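Pli0006 protein (Listeria innocua, PDB 3OP9) probably binds DNA as a transcriptional regulator, through a helix-turn-helix domain of the XRE (Cro/C1) type. Local coordinates at residues P49-E52 / K53-L57; Q85-L88 / S89-L92; A99-K102 / I103-T107. One frame throughout, in Å; residues are numbered along the deposited sequence.

All three contacts are local, within one helix or at its end, yet their chemistry differs with their place in the fold. Contact 1 starts helix 51-61 in the helix-turn-helix domain and is partly buried; an aspartate cap and two apolar side-chain pairs mark it. Contact 2, the most buried, ends helix 81-89 with serine and asparagine bonds to backbone carbonyls and a leucine over an indole. Contact 3 is regular helix 95-111, partly exposed, with a lysine-aspartate salt bridge. The centres of contacts 2 and 3 lie about 16 Å apart and both meet the fourth subunit; contact 2 also touches the third, whereas contact 1, its centre about 30 Å from theirs, packs against the second.

Contact 1 of 3, residues P49-E52 / K53-L57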
# COMPACT_ATOMS: atom_id res chain seq x y z
N PRO A 49 -5.74 -0.39 24.13
CA PRO A 49 -6.04 1.05 24.04
C PRO A 49 -7.24 1.30 23.14
O PRO A 49 -7.59 0.47 22.31
CB PRO A 49 -4.78 1.63 23.40
CG PRO A 49 -4.31 0.52 22.49
CD PRO A 49 -4.69 -0.78 23.17
N ASP A 50 -7.88 2.46 23.30
CA ASP A 50 -8.97 2.82 22.41
C ASP A 50 -8.36 3.46 21.18
O ASP A 50 -7.16 3.71 21.14
CB ASP A 50 -9.98 3.76 23.09
CG ASP A 50 -9.35 5.06 23.59
OD1 ASP A 50 -8.28 5.45 23.08
OD2 ASP A 50 -9.93 5.70 24.49
N ILE A 51 -9.20 3.73 20.18
CA ILE A 51 -8.74 4.23 18.90
C ILE A 51 -7.88 5.48 19.03
O ILE A 51 -6.92 5.67 18.28
CB ILE A 51 -9.94 4.55 18.00
CG1 ILE A 51 -9.47 4.97 16.60
CG2 ILE A 51 -10.76 5.68 18.59
CD1 ILE A 51 -10.57 5.54 15.73
N GLU A 52 -8.21 6.35 19.98
CA GLU A 52 -7.46 7.61 20.09
C GLU A 52 -6.03 7.31 20.51
O GLU A 52 -5.07 7.90 20.00
CB GLU A 52 -8.10 8.54 21.13
CG GLU A 52 -9.48 9.05 20.73
CD GLU A 52 -9.45 9.96 19.50
OE1 GLU A 52 -8.38 10.10 18.87
OE2 GLU A 52 -10.52 10.52 19.16
N LYS A 53 -5.88 6.36 21.41
CA LYS A 53 -4.53 5.97 21.85
C LYS A 53 -3.73 5.22 20.76
O LYS A 53 -2.52 5.42 20.63
CB LYS A 53 -4.63 5.20 23.17
CG LYS A 53 -5.03 6.14 24.29
CD LYS A 53 -5.23 5.45 25.60
CE LYS A 53 -5.67 6.45 26.64
NZ LYS A 53 -6.94 7.11 26.25
N LEU A 54 -4.38 4.39 19.96
CA LEU A 54 -3.71 3.76 18.83
C LEU A 54 -3.24 4.79 17.84
O LEU A 54 -2.18 4.64 17.25
CB LEU A 54 -4.63 2.78 18.10
CG LEU A 54 -4.95 1.51 18.88
CD1 LEU A 54 -6.12 0.76 18.27
CD2 LEU A 54 -3.70 0.66 18.95
N ILE A 55 -4.06 5.82 17.60
CA ILE A 55 -3.68 6.88 16.65
C ILE A 55 -2.50 7.69 17.15
O ILE A 55 -1.61 8.05 16.37
CB ILE A 55 -4.87 7.81 16.32
CG1 ILE A 55 -5.83 7.09 15.36
CG2 ILE A 55 -4.39 9.11 15.64
CD1 ILE A 55 -7.19 7.71 15.30
N ARG A 56 -2.47 7.99 18.45
CA ARG A 56 -1.33 8.71 18.99
C ARG A 56 -0.07 7.86 18.85
O ARG A 56 0.99 8.40 18.52
CB ARG A 56 -1.50 9.09 20.47
CG ARG A 56 -2.54 10.14 20.76
CD ARG A 56 -2.49 10.52 22.24
NE ARG A 56 -3.39 11.62 22.58
CZ ARG A 56 -3.17 12.90 22.27
NH1 ARG A 56 -2.08 13.24 21.60
NH2 ARG A 56 -4.05 13.83 22.62
N LEU A 57 -0.16 6.55 19.10
CA LEU A 57 1.04 5.70 18.96
C LEU A 57 1.47 5.58 17.50
O LEU A 57 2.67 5.64 17.16
CB LEU A 57 0.77 4.30 19.52
CG LEU A 57 0.59 4.24 21.05
CD1 LEU A 57 0.01 2.92 21.48
CD2 LEU A 57 1.96 4.49 21.70
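The carboxylate of Asp50 is the flat group that ties residues 49-52 to residues 53-57, and it does so through its oxygens: OD1 receives Lys53 N at 3.1 Å, met nearly along the C-O axis, while OD2 faces Lys53 NZ at 3.7 Å, a long salt bridge. This is an N-cap, opening helix 51-61 within the helix-turn-helix domain. With CG held between the backbone N and the carbonyl carbon (chi1 59°), the carboxylate folds back over the first turn. Lys53 runs past it, CG lying 3.5 Å from OD1, until a bend at the last torsion brings the ammonium round towards the acid. Being close to the helix's N-terminal end, the negative charge is probably stabilised there.

On another side of the turn, Pro49 presents its ring to Leu54, CG meeting CD2 at 3.6 Å with the two side chains crossing at about a right angle. Phe10 of helix 10-21 touches both, and Tyr42 of helix 36-44 reaches Pro49 and Lys53, so the residues flanking the cap pack on helices 10-21 and 36-44. Ile51 and Ile55 lie side by side and point the same way; His8 of the second subunit packs on Ile55 and also bonds to Glu52. The regular helical bonds begin with Leu54 N, 3.1 Å from Asp50 O.

Contact 2 of 3, residues Q85-L88 / S89-L92; sequences QWLL and SLNL
Leu90 crosses obliquely over the indole of Trp86, and its side chain can be followed outward from the backbone. CB starts 3.4 Å from Leu87 O; CG then passes close to the carbonyl oxygens of both Leu87 and Trp86. At the tip the methyls divide the work: CD1 sits over the six-membered ring in a CH-pi contact, 4.3 Å from its centroid, and also touches Leu87 CD1, while CD2 rests above the same ring system towards its rim, near CZ2. Trp86 has CG anti to the backbone N (chi1 178°), and this swings the indole outward and slightly onward, bringing the six-membered ring against Leu90.

Polar groups finish the turn. Ser89 OG gives its hydrogen to Trp86 O at 2.5 Å, a short bond made in the carbonyl plane on a lone pair. Leu88 O is gripped twice by Asn91, by the backbone N and by ND2, both at 3.1 Å and both from one face of its plane; the two bonds satisfy a carbonyl near the C-terminal end of helix 81-89. Leu90 N likewise makes an i to i+3 bond to Leu87 O.

In the assembly, Gln85 NE2 bonds to Gly70 O and Gln7 O of the third subunit. Leu87 and Leu90 pack against Leu90 and Leu87 of the fourth, and Trp86 packs on Ile101 of helix 95-111 of that subunit.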
# COMPACT_ATOMS: atom_id res chain seq x y z
N GLN A 85 -8.79 1.13 -11.45
CA GLN A 85 -7.73 1.79 -12.18
C GLN A 85 -7.96 3.32 -12.19
O GLN A 85 -7.03 4.11 -11.97
CB GLN A 85 -7.70 1.19 -13.59
CG GLN A 85 -6.66 1.67 -14.49
CD GLN A 85 -6.76 0.96 -15.85
OE1 GLN A 85 -7.84 0.80 -16.40
NE2 GLN A 85 -5.63 0.54 -16.38
N TRP A 86 -9.22 3.73 -12.38
CA TRP A 86 -9.57 5.16 -12.31
C TRP A 86 -9.28 5.74 -10.91
O TRP A 86 -8.66 6.81 -10.75
CB TRP A 86 -11.06 5.37 -12.68
CG TRP A 86 -11.44 6.81 -12.57
CD1 TRP A 86 -11.18 7.80 -13.48
CD2 TRP A 86 -12.12 7.45 -11.47
NE1 TRP A 86 -11.65 9.02 -13.01
CE2 TRP A 86 -12.24 8.83 -11.79
CE3 TRP A 86 -12.62 7.00 -10.24
CZ2 TRP A 86 -12.84 9.75 -10.93
CZ3 TRP A 86 -13.24 7.93 -9.40
CH2 TRP A 86 -13.32 9.28 -9.75
N LEU A 87 -9.68 5.00 -9.89
CA LEU A 87 -9.47 5.46 -8.53
C LEU A 87 -7.96 5.63 -8.24
O LEU A 87 -7.50 6.63 -7.69
CB LEU A 87 -10.12 4.44 -7.58
CG LEU A 87 -10.36 4.83 -6.13
CD1 LEU A 87 -11.07 6.18 -6.05
CD2 LEU A 87 -11.17 3.73 -5.42
N LEU A 88 -7.19 4.64 -8.64
CA LEU A 88 -5.73 4.70 -8.51
C LEU A 88 -5.14 5.91 -9.24
O LEU A 88 -4.21 6.55 -8.73
CB LEU A 88 -5.11 3.40 -9.05
CG LEU A 88 -3.56 3.40 -9.16
CD1 LEU A 88 -2.98 3.41 -7.77
CD2 LEU A 88 -2.97 2.20 -10.00
N SER A 89 -5.69 6.23 -10.41
CA SER A 89 -5.22 7.36 -11.21
C SER A 89 -5.39 8.70 -10.51
O SER A 89 -4.74 9.66 -10.88
CB SER A 89 -5.96 7.40 -12.57
OG SER A 89 -7.23 8.02 -12.43
N LEU A 90 -6.27 8.79 -9.50
CA LEU A 90 -6.44 10.07 -8.80
C LEU A 90 -5.16 10.45 -8.05
O LEU A 90 -4.94 11.61 -7.74
CB LEU A 90 -7.63 10.02 -7.84
CG LEU A 90 -8.98 9.84 -8.57
CD1 LEU A 90 -10.11 9.85 -7.53
CD2 LEU A 90 -9.26 10.93 -9.64
N ASN A 91 -4.31 9.46 -7.78
CA ASN A 91 -3.06 9.73 -7.07
C ASN A 91 -2.06 10.52 -7.90
O ASN A 91 -1.09 11.06 -7.37
CB ASN A 91 -2.47 8.43 -6.54
CG ASN A 91 -3.28 7.86 -5.41
OD1 ASN A 91 -3.36 8.46 -4.34
ND2 ASN A 91 -3.93 6.74 -5.64
N LEU A 92 -2.30 10.59 -9.20
CA LEU A 92 -1.49 11.42 -10.08
C LEU A 92 -1.84 12.91 -10.04
O LEU A 92 -1.04 13.75 -10.49
CB LEU A 92 -1.65 10.97 -11.54
CG LEU A 92 -0.78 9.82 -12.05
CD1 LEU A 92 -0.80 8.62 -11.14
CD2 LEU A 92 -1.27 9.44 -13.43

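Contact 3 of 3, residues A99-K102 / I103-T107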
# COMPACT_ATOMS: atom_id res chain seq x y z
N ALA A 99 -8.68 18.85 -4.68
CA ALA A 99 -9.55 19.72 -3.90
C ALA A 99 -10.84 20.09 -4.69
O ALA A 99 -11.94 20.18 -4.11
CB ALA A 99 -8.79 20.98 -3.49
N LYS A 100 -10.71 20.34 -5.98
CA LYS A 100 -11.87 20.68 -6.80
C LYS A 100 -12.81 19.50 -6.93
O LYS A 100 -14.03 19.66 -6.89
CB LYS A 100 -11.45 21.14 -8.20
CG LYS A 100 -10.80 22.53 -8.19
CD LYS A 100 -10.25 22.95 -9.56
CE LYS A 100 -9.64 24.35 -9.45
NZ LYS A 100 -9.16 24.89 -10.75
N ILE A 101 -12.26 18.32 -7.14
CA ILE A 101 -13.09 17.11 -7.27
C ILE A 101 -13.84 16.86 -5.99
O ILE A 101 -15.03 16.49 -6.03
CB ILE A 101 -12.23 15.89 -7.63
CG1 ILE A 101 -11.77 16.03 -9.10
CG2 ILE A 101 -13.01 14.64 -7.46
CD1 ILE A 101 -10.58 15.11 -9.45
N LYS A 102 -13.16 17.03 -4.86
CA LYS A 102 -13.86 16.86 -3.57
C LYS A 102 -15.04 17.81 -3.42
O LYS A 102 -16.11 17.42 -2.93
CB LYS A 102 -12.88 17.08 -2.42
CG LYS A 102 -13.51 16.95 -1.01
CD LYS A 102 -12.43 17.10 0.06
CE LYS A 102 -13.02 16.89 1.48
NZ LYS A 102 -14.09 17.90 1.82
N ILE A 103 -14.85 19.07 -3.79
CA ILE A 103 -15.98 20.02 -3.72
C ILE A 103 -17.12 19.62 -4.65
O ILE A 103 -18.30 19.73 -4.31
CB ILE A 103 -15.51 21.43 -4.06
CG1 ILE A 103 -14.56 21.87 -2.95
CG2 ILE A 103 -16.73 22.42 -4.17
CD1 ILE A 103 -13.64 23.07 -3.38
N LEU A 104 -16.77 19.17 -5.85
CA LEU A 104 -17.79 18.78 -6.82
C LEU A 104 -18.62 17.64 -6.26
O LEU A 104 -19.85 17.64 -6.29
CB LEU A 104 -17.09 18.32 -8.12
CG LEU A 104 -18.03 17.75 -9.19
CD1 LEU A 104 -19.04 18.81 -9.62
CD2 LEU A 104 -17.25 17.29 -10.40
N VAL A 105 -17.93 16.61 -5.79
CA VAL A 105 -18.61 15.41 -5.32
C VAL A 105 -19.38 15.70 -4.06
O VAL A 105 -20.54 15.28 -3.95
CB VAL A 105 -17.59 14.25 -5.09
CG1 VAL A 105 -18.30 13.09 -4.33
CG2 VAL A 105 -17.01 13.82 -6.44
N ASP A 106 -18.78 16.43 -3.10
CA ASP A 106 -19.51 16.80 -1.85
C ASP A 106 -20.78 17.61 -2.18
O ASP A 106 -21.84 17.44 -1.56
CB ASP A 106 -18.66 17.66 -0.90
CG ASP A 106 -17.58 16.86 -0.16
OD1 ASP A 106 -17.60 15.62 -0.16
OD2 ASP A 106 -16.70 17.52 0.44
N THR A 107 -20.65 18.54 -3.12
CA THR A 107 -21.77 19.40 -3.47
C THR A 107 -22.90 18.56 -4.03
O THR A 107 -24.05 18.71 -3.64
CB THR A 107 -21.35 20.46 -4.52
OG1 THR A 107 -20.40 21.32 -3.90
CG2 THR A 107 -22.56 21.29 -4.98
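Helix 95-111, the last helix of the chain, carries an i to i+4 salt bridge between Lys102 and Asp106, one turn apart on its surface. Lys102 NZ gives a hydrogen bond to Asp106 OD2 at 3.0 Å, part of the salt bridge. The lysine leaves the backbone with CG anti to the N (chi1 179°), runs straight to CE and then bends at its last torsion (chi4 -61°), turning the ammonium towards the acid. On the way its CG passes 3.6 Å from OD2, so CG, like the ammonium, lies near the same carboxylate oxygen.

Beneath this bridge the backbone is an ordinary alpha-helix: Asp106 N bonds to Lys102 O at 2.9 Å, a backbone link that joins the same two residues. Ile101 O, meanwhile, takes Val105 N at 2.9 Å, and Val105 CG2 lies 3.3 Å from this same oxygen. Ile101 and Val105 also touch through their CG2 methyls, at 4.2 Å. Trp86 of the fourth subunit lies against Ile101 and Lys102, and Leu83 of that subunit packs on Ala99. One turn on from Ile103, Thr107 folds its hydroxyl back: OG1 donates to Ile103 O at 2.7 Å, an oxygen that also accepts from Thr107 N.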